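Local coordinates for suppressor of fused family protein (Neisseria gonorrhoeae, PDB 3K5J) that is of unknown function but resembles the N-terminal domain of human Suppressor of fused, and so may act through protein binding, at residues A[49-57]-A[68-79]; A[59-67]-A[86-97]. One frame throughout, in Å; residues are numbered along the deposited sequence.

Contact 1: A[49-57]-A[68-79]; sequences DEPWVYVSS and FIISPFETPEHI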
loop_
_atom_site.group_PDB
_atom_site.type_symbol
_atom_site.label_atom_id
_atom_site.label_comp_id
_atom_site.label_asym_id
_atom_site.label_seq_id
_atom_site.Cartn_x
_atom_site.Cartn_y
_atom_site.Cartn_z
ATOM N N ASP A 49 -18.308 -6.534 -6.366
ATOM C CA ASP A 49 -18.317 -5.102 -6.051
ATOM C C ASP A 49 -17.343 -4.740 -4.925
ATOM O O ASP A 49 -17.362 -3.619 -4.410
ATOM C CB ASP A 49 -19.737 -4.641 -5.705
ATOM C CG ASP A 49 -20.302 -5.416 -4.582
ATOM O OD1 ASP A 49 -19.543 -6.272 -4.073
ATOM O OD2 ASP A 49 -21.462 -5.212 -4.194
ATOM N N GLU A 50 -16.488 -5.686 -4.548
ATOM C CA GLU A 50 -15.453 -5.525 -3.509
ATOM C C GLU A 50 -14.067 -5.609 -4.117
ATOM O O GLU A 50 -13.863 -6.405 -4.988
ATOM C CB GLU A 50 -15.566 -6.653 -2.483
ATOM C CG GLU A 50 -16.753 -6.465 -1.578
ATOM C CD GLU A 50 -16.984 -7.624 -0.635
ATOM O OE1 GLU A 50 -16.079 -8.442 -0.443
ATOM O OE2 GLU A 50 -18.080 -7.704 -0.077
ATOM N N PRO A 51 -13.096 -4.804 -3.629
ATOM C CA PRO A 51 -11.742 -4.887 -4.140
ATOM C C PRO A 51 -10.908 -5.959 -3.463
ATOM O O PRO A 51 -11.377 -6.625 -2.557
ATOM C CB PRO A 51 -11.179 -3.509 -3.816
ATOM C CG PRO A 51 -11.833 -3.156 -2.518
ATOM C CD PRO A 51 -13.249 -3.721 -2.652
ATOM N N TRP A 52 -9.691 -6.103 -3.960
ATOM C CA TRP A 52 -8.682 -6.996 -3.435
ATOM C C TRP A 52 -7.710 -6.136 -2.624
ATOM O O TRP A 52 -7.354 -5.047 -3.054
ATOM C CB TRP A 52 -7.944 -7.627 -4.585
ATOM C CG TRP A 52 -8.856 -8.401 -5.509
ATOM C CD1 TRP A 52 -9.781 -7.906 -6.393
ATOM C CD2 TRP A 52 -8.931 -9.805 -5.594
ATOM N NE1 TRP A 52 -10.444 -8.932 -7.022
ATOM C CE2 TRP A 52 -9.929 -10.118 -6.553
ATOM C CE3 TRP A 52 -8.254 -10.827 -4.969
ATOM C CZ2 TRP A 52 -10.271 -11.434 -6.865
ATOM C CZ3 TRP A 52 -8.566 -12.117 -5.286
ATOM C CH2 TRP A 52 -9.567 -12.411 -6.240
ATOM N N VAL A 53 -7.297 -6.609 -1.463
ATOM C CA VAL A 53 -6.354 -5.884 -0.657
ATOM C C VAL A 53 -5.088 -6.705 -0.466
ATOM O O VAL A 53 -5.137 -7.856 -0.059
ATOM C CB VAL A 53 -6.917 -5.474 0.728
ATOM C CG1 VAL A 53 -5.931 -4.575 1.488
ATOM C CG2 VAL A 53 -8.284 -4.801 0.570
ATOM N N TYR A 54 -3.936 -6.090 -0.754
ATOM C CA TYR A 54 -2.622 -6.706 -0.611
ATOM C C TYR A 54 -1.834 -5.980 0.471
ATOM O O TYR A 54 -1.661 -4.756 0.378
ATOM C CB TYR A 54 -1.851 -6.656 -1.919
ATOM C CG TYR A 54 -2.411 -7.506 -3.072
ATOM C CD1 TYR A 54 -3.530 -7.101 -3.780
ATOM C CD2 TYR A 54 -1.876 -8.758 -3.335
ATOM C CE1 TYR A 54 -4.057 -7.893 -4.785
ATOM C CE2 TYR A 54 -2.389 -9.553 -4.352
ATOM C CZ TYR A 54 -3.483 -9.104 -5.080
ATOM O OH TYR A 54 -3.993 -9.926 -6.078
ATOM N N VAL A 55 -1.375 -6.733 1.488
ATOM C CA VAL A 55 -0.811 -6.148 2.684
ATOM C C VAL A 55 0.589 -6.735 2.949
ATOM O O VAL A 55 0.774 -7.950 2.888
ATOM C CB VAL A 55 -1.697 -6.412 3.948
ATOM C CG1 VAL A 55 -1.095 -5.661 5.173
ATOM C CG2 VAL A 55 -3.187 -6.077 3.679
ATOM N N SER A 56 1.577 -5.885 3.228
ATOM C CA SER A 56 2.897 -6.371 3.597
ATOM C C SER A 56 2.942 -6.954 5.006
ATOM O O SER A 56 2.184 -6.513 5.881
ATOM C CB SER A 56 3.923 -5.265 3.463
ATOM O OG SER A 56 3.784 -4.217 4.427
ATOM N N SER A 57 3.917 -7.828 5.235
ATOM C CA SER A 57 4.160 -8.343 6.574
ATOM C C SER A 57 5.634 -8.639 6.787
ATOM O O SER A 57 6.188 -9.585 6.197
ATOM C CB SER A 57 3.347 -9.641 6.789
ATOM O OG SER A 57 3.493 -10.137 8.125
ATOM N N PHE A 68 -0.310 -1.270 2.496
ATOM C CA PHE A 68 -1.254 -2.037 1.712
ATOM C C PHE A 68 -1.725 -1.295 0.475
ATOM O O PHE A 68 -1.755 -0.057 0.432
ATOM C CB PHE A 68 -2.474 -2.504 2.551
ATOM C CG PHE A 68 -3.318 -1.414 3.078
ATOM C CD1 PHE A 68 -4.395 -0.949 2.316
ATOM C CD2 PHE A 68 -3.105 -0.871 4.318
ATOM C CE1 PHE A 68 -5.192 0.087 2.780
ATOM C CE2 PHE A 68 -3.921 0.144 4.781
ATOM C CZ PHE A 68 -4.958 0.636 4.023
ATOM N N ILE A 69 -2.134 -2.086 -0.514
ATOM C CA ILE A 69 -2.656 -1.627 -1.812
ATOM C C ILE A 69 -4.082 -2.157 -1.945
ATOM O O ILE A 69 -4.318 -3.371 -1.704
ATOM C CB ILE A 69 -1.794 -2.148 -2.974
ATOM C CG1 ILE A 69 -0.360 -1.637 -2.893
ATOM C CG2 ILE A 69 -2.436 -1.809 -4.331
ATOM C CD1 ILE A 69 0.689 -2.437 -3.674
ATOM N N ILE A 70 -4.994 -1.268 -2.330
ATOM C CA ILE A 70 -6.390 -1.645 -2.619
ATOM C C ILE A 70 -6.542 -1.705 -4.134
ATOM O O ILE A 70 -6.328 -0.713 -4.819
ATOM C CB ILE A 70 -7.452 -0.693 -1.991
ATOM C CG1 ILE A 70 -7.094 -0.280 -0.557
ATOM C CG2 ILE A 70 -8.854 -1.297 -2.119
ATOM C CD1 ILE A 70 -8.039 0.788 0.018
ATOM N N SER A 71 -6.858 -2.886 -4.663
ATOM C CA SER A 71 -6.827 -3.134 -6.106
ATOM C C SER A 71 -8.192 -3.491 -6.655
ATOM O O SER A 71 -8.906 -4.319 -6.073
ATOM C CB SER A 71 -5.871 -4.270 -6.431
ATOM O OG SER A 71 -5.681 -4.418 -7.819
ATOM N N PRO A 72 -8.539 -2.930 -7.820
ATOM C CA PRO A 72 -9.834 -3.290 -8.421
ATOM C C PRO A 72 -9.946 -4.732 -8.908
ATOM O O PRO A 72 -11.064 -5.248 -9.095
ATOM C CB PRO A 72 -9.963 -2.266 -9.579
ATOM C CG PRO A 72 -8.614 -1.862 -9.905
ATOM C CD PRO A 72 -7.850 -1.877 -8.593
ATOM N N PHE A 73 -8.814 -5.353 -9.149
ATOM C CA PHE A 73 -8.769 -6.728 -9.611
ATOM C C PHE A 73 -7.567 -7.450 -9.013
ATOM O O PHE A 73 -6.617 -6.839 -8.509
ATOM C CB PHE A 73 -8.749 -6.777 -11.160
ATOM C CG PHE A 73 -7.680 -5.876 -11.797
ATOM C CD1 PHE A 73 -6.343 -6.268 -11.855
ATOM C CD2 PHE A 73 -8.035 -4.669 -12.365
ATOM C CE1 PHE A 73 -5.366 -5.441 -12.461
ATOM C CE2 PHE A 73 -7.060 -3.824 -12.937
ATOM C CZ PHE A 73 -5.763 -4.220 -13.016
ATOM N N GLU A 74 -7.629 -8.781 -9.069
ATOM C CA GLU A 74 -6.536 -9.634 -8.644
ATOM C C GLU A 74 -5.397 -9.499 -9.600
ATOM O O GLU A 74 -5.561 -9.603 -10.844
ATOM C CB GLU A 74 -7.000 -11.096 -8.643
ATOM C CG GLU A 74 -5.991 -12.054 -8.119
ATOM C CD GLU A 74 -6.492 -13.485 -8.028
ATOM O OE1 GLU A 74 -7.423 -13.843 -8.784
ATOM O OE2 GLU A 74 -5.950 -14.229 -7.169
ATOM N N THR A 75 -4.204 -9.311 -9.064
ATOM C CA THR A 75 -3.006 -9.270 -9.877
ATOM C C THR A 75 -1.756 -9.479 -9.025
ATOM O O THR A 75 -1.596 -8.820 -8.010
ATOM C CB THR A 75 -2.848 -7.971 -10.668
ATOM O OG1 THR A 75 -1.582 -7.991 -11.316
ATOM C CG2 THR A 75 -3.019 -6.722 -9.847
ATOM N N PRO A 76 -0.834 -10.326 -9.484
ATOM C CA PRO A 76 0.414 -10.503 -8.779
ATOM C C PRO A 76 1.335 -9.288 -8.875
ATOM O O PRO A 76 2.365 -9.218 -8.177
ATOM C CB PRO A 76 1.026 -11.730 -9.463
ATOM C CG PRO A 76 0.502 -11.673 -10.786
ATOM C CD PRO A 76 -0.913 -11.226 -10.638
ATOM N N GLU A 77 0.976 -8.299 -9.675
ATOM C CA GLU A 77 1.737 -7.066 -9.710
ATOM C C GLU A 77 1.960 -6.499 -8.299
ATOM O O GLU A 77 3.022 -5.939 -7.996
ATOM C CB GLU A 77 1.045 -6.034 -10.609
ATOM C CG GLU A 77 1.111 -6.402 -12.100
ATOM C CD GLU A 77 0.109 -5.611 -12.937
ATOM O OE1 GLU A 77 -1.114 -5.781 -12.705
ATOM O OE2 GLU A 77 0.566 -4.836 -13.811
ATOM N N HIS A 78 0.945 -6.618 -7.463
ATOM C CA HIS A 78 1.057 -6.030 -6.134
ATOM C C HIS A 78 1.985 -6.797 -5.200
ATOM O O HIS A 78 2.605 -6.207 -4.299
ATOM C CB HIS A 78 -0.327 -5.839 -5.521
ATOM C CG HIS A 78 -1.220 -5.001 -6.382
ATOM N ND1 HIS A 78 -0.792 -3.818 -6.956
ATOM C CD2 HIS A 78 -2.496 -5.190 -6.796
ATOM C CE1 HIS A 78 -1.794 -3.317 -7.664
ATOM N NE2 HIS A 78 -2.833 -4.132 -7.596
ATOM N N ILE A 79 2.072 -8.108 -5.404
ATOM C CA ILE A 79 2.992 -8.930 -4.667
ATOM C C ILE A 79 4.434 -8.510 -5.025
ATOM O O ILE A 79 5.284 -8.306 -4.142
ATOM C CB ILE A 79 2.781 -10.448 -4.945
ATOM C CG1 ILE A 79 1.344 -10.847 -4.592
ATOM C CG2 ILE A 79 3.745 -11.266 -4.153
ATOM C CD1 ILE A 79 0.959 -12.244 -5.087
#
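The phenol oxygen of Y54 is held by two N-H donors: the backbone N of T75 donates to Y54 OH at 3.1 Å, and the side-chain NE2 of Q42, from the adjoining strand, is also hydrogen-bonded to it. Q42 bonds E74 OE2 as well, so one amide ties the tyrosine to the loop after strand 65-71. With CG beside its own backbone N (chi1 -67°), the Y54 ring lies against the first turn of helix 77-91. H78 CB sits over one face, 3.9 Å from the centroid of the Y54 ring in a CH-pi contact, and I79 CG1 comes in obliquely near CE2. The imidazole of H78 carries on past the ring, its NE2 giving an in-plane bond of 2.9 Å to S71 OG. S71 OG in turn donates to F73 O, on a lone pair, at 2.7 Å, which fixes the serine and pins the turn.

W52, on the same face as Y54, has one face of its ring covered by E74. E74 CB stands almost on the normal of the six-membered ring of W52, 3.5 Å from its centroid, and the extended chain then runs over the ring with its carboxylate turned only 17° from the indole plane.

Beneath these side chains the strands pair antiparallel. W52 with S71 and Y54 with I69 are hydrogen-bonded pairs, each with two bonds, the shortest from S71 N to W52 O at 2.7 Å. V53 with I70 and V55 with F68 are non-hydrogen-bonded pairs on the opposite face, where V55 CG2 rests 3.8 Å from F68 CB.

In the sheet, strand 39-43 flanks 52-57 and strand 135-143 flanks 65-71; helix 2-15 reaches V55 on one face, while helix 77-91 packs against Y54 on the other.

Contact 2: A[59-67]-A[86-97]; sequences IGQFLGQEF and ASASMHYPDQFQ. With SO4 (sulfate ion), chain B.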
loop_
_atom_site.group_PDB
_atom_site.type_symbol
_atom_site.label_atom_id
_atom_site.label_comp_id
_atom_site.label_asym_id
_atom_site.label_seq_id
_atom_site.Cartn_x
_atom_site.Cartn_y
_atom_site.Cartn_z
ATOM N N ILE A 59 7.966 -5.679 7.337
ATOM C CA ILE A 59 8.594 -4.352 7.347
ATOM C C ILE A 59 8.426 -3.722 8.719
ATOM O O ILE A 59 9.295 -3.008 9.202
ATOM C CB ILE A 59 7.992 -3.429 6.211
ATOM C CG1 ILE A 59 8.261 -4.021 4.812
ATOM C CG2 ILE A 59 8.484 -1.985 6.392
ATOM C CD1 ILE A 59 7.497 -3.417 3.683
ATOM N N GLY A 60 7.308 -4.034 9.375
ATOM C CA GLY A 60 6.990 -3.375 10.643
ATOM C C GLY A 60 7.916 -3.723 11.792
ATOM O O GLY A 60 8.056 -2.940 12.717
ATOM N N GLN A 61 8.624 -4.832 11.695
ATOM C CA GLN A 61 9.583 -5.184 12.734
ATOM C C GLN A 61 10.772 -4.213 12.779
ATOM O O GLN A 61 11.421 -4.108 13.820
ATOM C CB GLN A 61 10.054 -6.630 12.568
ATOM C CG GLN A 61 8.977 -7.665 12.725
ATOM C CD GLN A 61 9.547 -9.052 12.941
ATOM O OE1 GLN A 61 10.066 -9.704 12.012
ATOM N NE2 GLN A 61 9.496 -9.514 14.226
ATOM N N PHE A 62 11.071 -3.545 11.670
ATOM C CA PHE A 62 12.171 -2.586 11.617
ATOM C C PHE A 62 11.686 -1.149 11.501
ATOM O O PHE A 62 12.295 -0.261 12.064
ATOM C CB PHE A 62 13.101 -2.951 10.451
ATOM C CG PHE A 62 13.713 -4.323 10.596
ATOM C CD1 PHE A 62 14.899 -4.491 11.304
ATOM C CD2 PHE A 62 13.073 -5.472 10.069
ATOM C CE1 PHE A 62 15.458 -5.755 11.462
ATOM C CE2 PHE A 62 13.618 -6.756 10.258
ATOM C CZ PHE A 62 14.826 -6.876 10.945
ATOM N N LEU A 63 10.574 -0.919 10.779
ATOM C CA LEU A 63 10.101 0.425 10.441
ATOM C C LEU A 63 8.957 0.915 11.342
ATOM O O LEU A 63 8.701 2.125 11.432
ATOM C CB LEU A 63 9.623 0.413 8.976
ATOM C CG LEU A 63 9.495 1.696 8.224
ATOM C CD1 LEU A 63 10.890 2.283 8.056
ATOM C CD2 LEU A 63 8.809 1.491 6.866
ATOM N N GLY A 64 8.226 -0.019 11.948
ATOM C CA GLY A 64 7.067 0.329 12.747
ATOM C C GLY A 64 5.728 0.442 11.992
ATOM O O GLY A 64 4.691 0.784 12.567
ATOM N N GLN A 65 5.772 0.134 10.687
ATOM C CA GLN A 65 4.572 0.157 9.862
ATOM C C GLN A 65 4.699 -0.881 8.724
ATOM O O GLN A 65 5.799 -1.238 8.315
ATOM C CB GLN A 65 4.237 1.550 9.301
ATOM C CG GLN A 65 5.435 2.210 8.601
ATOM C CD GLN A 65 6.048 3.358 9.353
ATOM O OE1 GLN A 65 5.843 3.494 10.561
ATOM N NE2 GLN A 65 6.846 4.164 8.655
ATOM N N GLU A 66 3.527 -1.305 8.285
ATOM C CA GLU A 66 3.314 -2.070 7.066
ATOM C C GLU A 66 2.532 -1.209 6.083
ATOM O O GLU A 66 2.035 -0.132 6.447
ATOM C CB GLU A 66 2.506 -3.325 7.354
ATOM C CG GLU A 66 3.119 -4.294 8.342
ATOM C CD GLU A 66 4.410 -4.989 7.957
ATOM O OE1 GLU A 66 4.836 -4.882 6.784
ATOM O OE2 GLU A 66 5.019 -5.638 8.867
ATOM N N PHE A 67 2.396 -1.714 4.852
ATOM C CA PHE A 67 1.771 -0.972 3.764
ATOM C C PHE A 67 0.747 -1.862 3.050
ATOM O O PHE A 67 0.926 -3.085 2.953
ATOM C CB PHE A 67 2.832 -0.513 2.770
ATOM C CG PHE A 67 3.882 0.374 3.385
ATOM C CD1 PHE A 67 3.600 1.718 3.629
ATOM C CD2 PHE A 67 5.063 -0.139 3.858
ATOM C CE1 PHE A 67 4.530 2.516 4.239
ATOM C CE2 PHE A 67 5.980 0.678 4.514
ATOM C CZ PHE A 67 5.714 1.989 4.708
ATOM N N ALA A 86 9.696 -3.612 0.236
ATOM C CA ALA A 86 10.325 -4.189 1.411
ATOM C C ALA A 86 11.838 -3.935 1.321
ATOM O O ALA A 86 12.454 -3.493 2.286
ATOM C CB ALA A 86 10.054 -5.693 1.475
ATOM N N SER A 87 12.443 -4.247 0.175
ATOM C CA SER A 87 13.881 -3.982 -0.024
ATOM C C SER A 87 14.191 -2.501 0.135
ATOM O O SER A 87 15.144 -2.116 0.841
ATOM C CB SER A 87 14.295 -4.441 -1.430
ATOM O OG SER A 87 15.600 -3.957 -1.738
ATOM N N ALA A 88 13.422 -1.655 -0.543
ATOM C CA ALA A 88 13.654 -0.203 -0.531
ATOM C C ALA A 88 13.526 0.393 0.865
ATOM O O ALA A 88 14.325 1.255 1.296
ATOM C CB ALA A 88 12.731 0.502 -1.493
ATOM N N SER A 89 12.537 -0.091 1.620
ATOM C CA SER A 89 12.277 0.476 2.945
ATOM C C SER A 89 13.382 0.105 3.937
ATOM O O SER A 89 13.611 0.849 4.905
ATOM C CB SER A 89 10.898 0.032 3.459
ATOM O OG SER A 89 10.914 -1.332 3.773
HETATM N N MSE A 90 14.033 -1.049 3.754
HETATM C CA MSE A 90 15.158 -1.442 4.607
HETATM C C MSE A 90 16.390 -0.575 4.326
HETATM O O MSE A 90 17.166 -0.278 5.236
HETATM C CB MSE A 90 15.503 -2.925 4.441
HETATM C CG MSE A 90 14.453 -3.907 5.002
HETATM SE SE MSE A 90 13.833 -3.638 6.860
HETATM C CE MSE A 90 12.143 -2.657 6.599
ATOM N N HIS A 91 16.547 -0.138 3.078
ATOM C CA HIS A 91 17.686 0.720 2.692
ATOM C C HIS A 91 17.469 2.198 2.963
ATOM O O HIS A 91 18.406 2.933 3.328
ATOM C CB HIS A 91 18.033 0.497 1.237
ATOM C CG HIS A 91 18.726 -0.797 1.001
ATOM N ND1 HIS A 91 18.336 -1.680 0.028
ATOM C CD2 HIS A 91 19.768 -1.380 1.645
ATOM C CE1 HIS A 91 19.160 -2.714 0.021
ATOM N NE2 HIS A 91 20.012 -2.577 1.017
ATOM N N TYR A 92 16.221 2.633 2.792
ATOM C CA TYR A 92 15.853 4.041 2.820
ATOM C C TYR A 92 14.627 4.289 3.706
ATOM O O TYR A 92 13.592 4.784 3.222
ATOM C CB TYR A 92 15.604 4.558 1.404
ATOM C CG TYR A 92 16.741 4.303 0.450
ATOM C CD1 TYR A 92 17.953 4.997 0.564
ATOM C CD2 TYR A 92 16.645 3.324 -0.513
ATOM C CE1 TYR A 92 19.010 4.737 -0.307
ATOM C CE2 TYR A 92 17.684 3.055 -1.384
ATOM C CZ TYR A 92 18.867 3.748 -1.271
ATOM O OH TYR A 92 19.899 3.465 -2.158
ATOM N N PRO A 93 14.724 3.916 4.994
ATOM C CA PRO A 93 13.521 4.036 5.850
ATOM C C PRO A 93 12.907 5.442 5.923
ATOM O O PRO A 93 11.689 5.586 6.086
ATOM C CB PRO A 93 14.017 3.552 7.216
ATOM C CG PRO A 93 15.513 3.805 7.159
ATOM C CD PRO A 93 15.891 3.449 5.752
ATOM N N ASP A 94 13.712 6.493 5.826
ATOM C CA ASP A 94 13.165 7.846 5.884
ATOM C C ASP A 94 12.201 8.118 4.736
ATOM O O ASP A 94 11.358 9.023 4.847
ATOM C CB ASP A 94 14.285 8.927 5.865
ATOM C CG ASP A 94 15.193 8.883 7.064
ATOM O OD1 ASP A 94 14.986 8.124 8.013
ATOM O OD2 ASP A 94 16.174 9.665 7.050
ATOM N N GLN A 95 12.320 7.368 3.640
ATOM C CA GLN A 95 11.431 7.604 2.504
ATOM C C GLN A 95 10.127 6.826 2.607
ATOM O O GLN A 95 9.250 6.964 1.747
ATOM C CB GLN A 95 12.120 7.279 1.182
ATOM C CG GLN A 95 13.357 8.151 0.942
ATOM C CD GLN A 95 13.085 9.619 1.134
ATOM O OE1 GLN A 95 12.115 10.158 0.596
ATOM N NE2 GLN A 95 13.923 10.272 1.928
ATOM N N PHE A 96 9.979 6.047 3.672
ATOM C CA PHE A 96 8.778 5.203 3.814
ATOM C C PHE A 96 7.980 5.595 5.050
ATOM O O PHE A 96 7.608 4.788 5.878
ATOM C CB PHE A 96 9.178 3.719 3.772
ATOM C CG PHE A 96 9.507 3.286 2.392
ATOM C CD1 PHE A 96 10.756 3.480 1.856
ATOM C CD2 PHE A 96 8.506 2.782 1.595
ATOM C CE1 PHE A 96 11.033 3.124 0.546
ATOM C CE2 PHE A 96 8.739 2.425 0.305
ATOM C CZ PHE A 96 9.983 2.629 -0.254
ATOM N N GLN A 97 7.718 6.883 5.118
ATOM C CA GLN A 97 6.993 7.479 6.215
ATOM C C GLN A 97 5.724 8.125 5.697
ATOM O O GLN A 97 5.629 8.431 4.496
ATOM C CB GLN A 97 7.892 8.512 6.929
ATOM C CG GLN A 97 9.189 7.960 7.436
ATOM C CD GLN A 97 9.033 6.872 8.485
ATOM O OE1 GLN A 97 8.050 6.838 9.261
ATOM N NE2 GLN A 97 9.981 5.967 8.509
HETATM S S SO4 B . 9.401 -13.179 15.206
HETATM O O1 SO4 B . 8.374 -13.494 14.219
HETATM O O2 SO4 B . 10.389 -12.257 14.660
HETATM O O3 SO4 B . 8.737 -12.602 16.379
HETATM O O4 SO4 B . 10.090 -14.410 15.627
HETATM O O HOH W 1 10.094 4.384 10.876
#
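Q65 and Q97 meet with their amide planes 77° apart, and the NE2 of Q65 spends itself on two acceptors. Q65 NE2 donates to F96 O at 2.9 Å, in the carbonyl plane, and to Q97 OE1 at 3.0 Å, which it meets from above the carbonyl plane. Both acceptors lie close to the plane of the Q65 amide, which limits how that group can turn. A bend at chi2 (-108°) swings the Q65 amide across to them. The other atom of the Q97 amide is held as well: NE2 donates to P93 O and to a water that in turn donates to L63 O, bridging the two segments.

Beside this polar cluster L63 splits its branches. L63 CD1 presses on P93 CB at 3.5 Å, a tight carbon contact, while CD2 lies against F96 CB. The side chains of F67 and F96 cross at about a right angle; F96 O sits at the edge of the F67 ring, near its plane. S89 CB lies over one face of the F96 ring, and F67 CZ comes to its edge.

Back on the last turn of helix 77-91, M90, a selenomethionine, crosses F62 at about a right angle. In the conformer described, bends at chi2 and chi3 bring M90 SE to 3.7 Å from F62 CB and oblique to the F62 ring, a Met-aromatic contact with the centroid 4.4 Å away. M90 CE then reaches I59 CG2 at 3.7 Å, and I59 CD1 drops onto the backbone of A86.

The whole is a helix and the loop after it packed on a short helix and the strand it leads into: the end of helix 77-91 and the 93-95 turn close over the connection between strands 52-57 and 65-71 in the mixed alpha/beta fold of this Sufu-like protein.

How the contacts relate
Both contacts draw on strand 65-71 and helix 77-91, but at different ends. Contact 1 is buried, uses the later part of the strand and the start of the helix, and is built chiefly of sheet pairing with aromatic and hydroxyl side chains holding the turn. Contact 2 is only partly buried, takes the beginning of the strand and the end of the helix, and relies on apolar side chains plus two glutamines and a bridging water in place of strand pairing. The centres of contacts 1 and 2 are about 19 Å apart. Where they meet, the backbone bond of S56 with F67 continues the strand pairing, and S56 OG also reaches the E66 carboxylate.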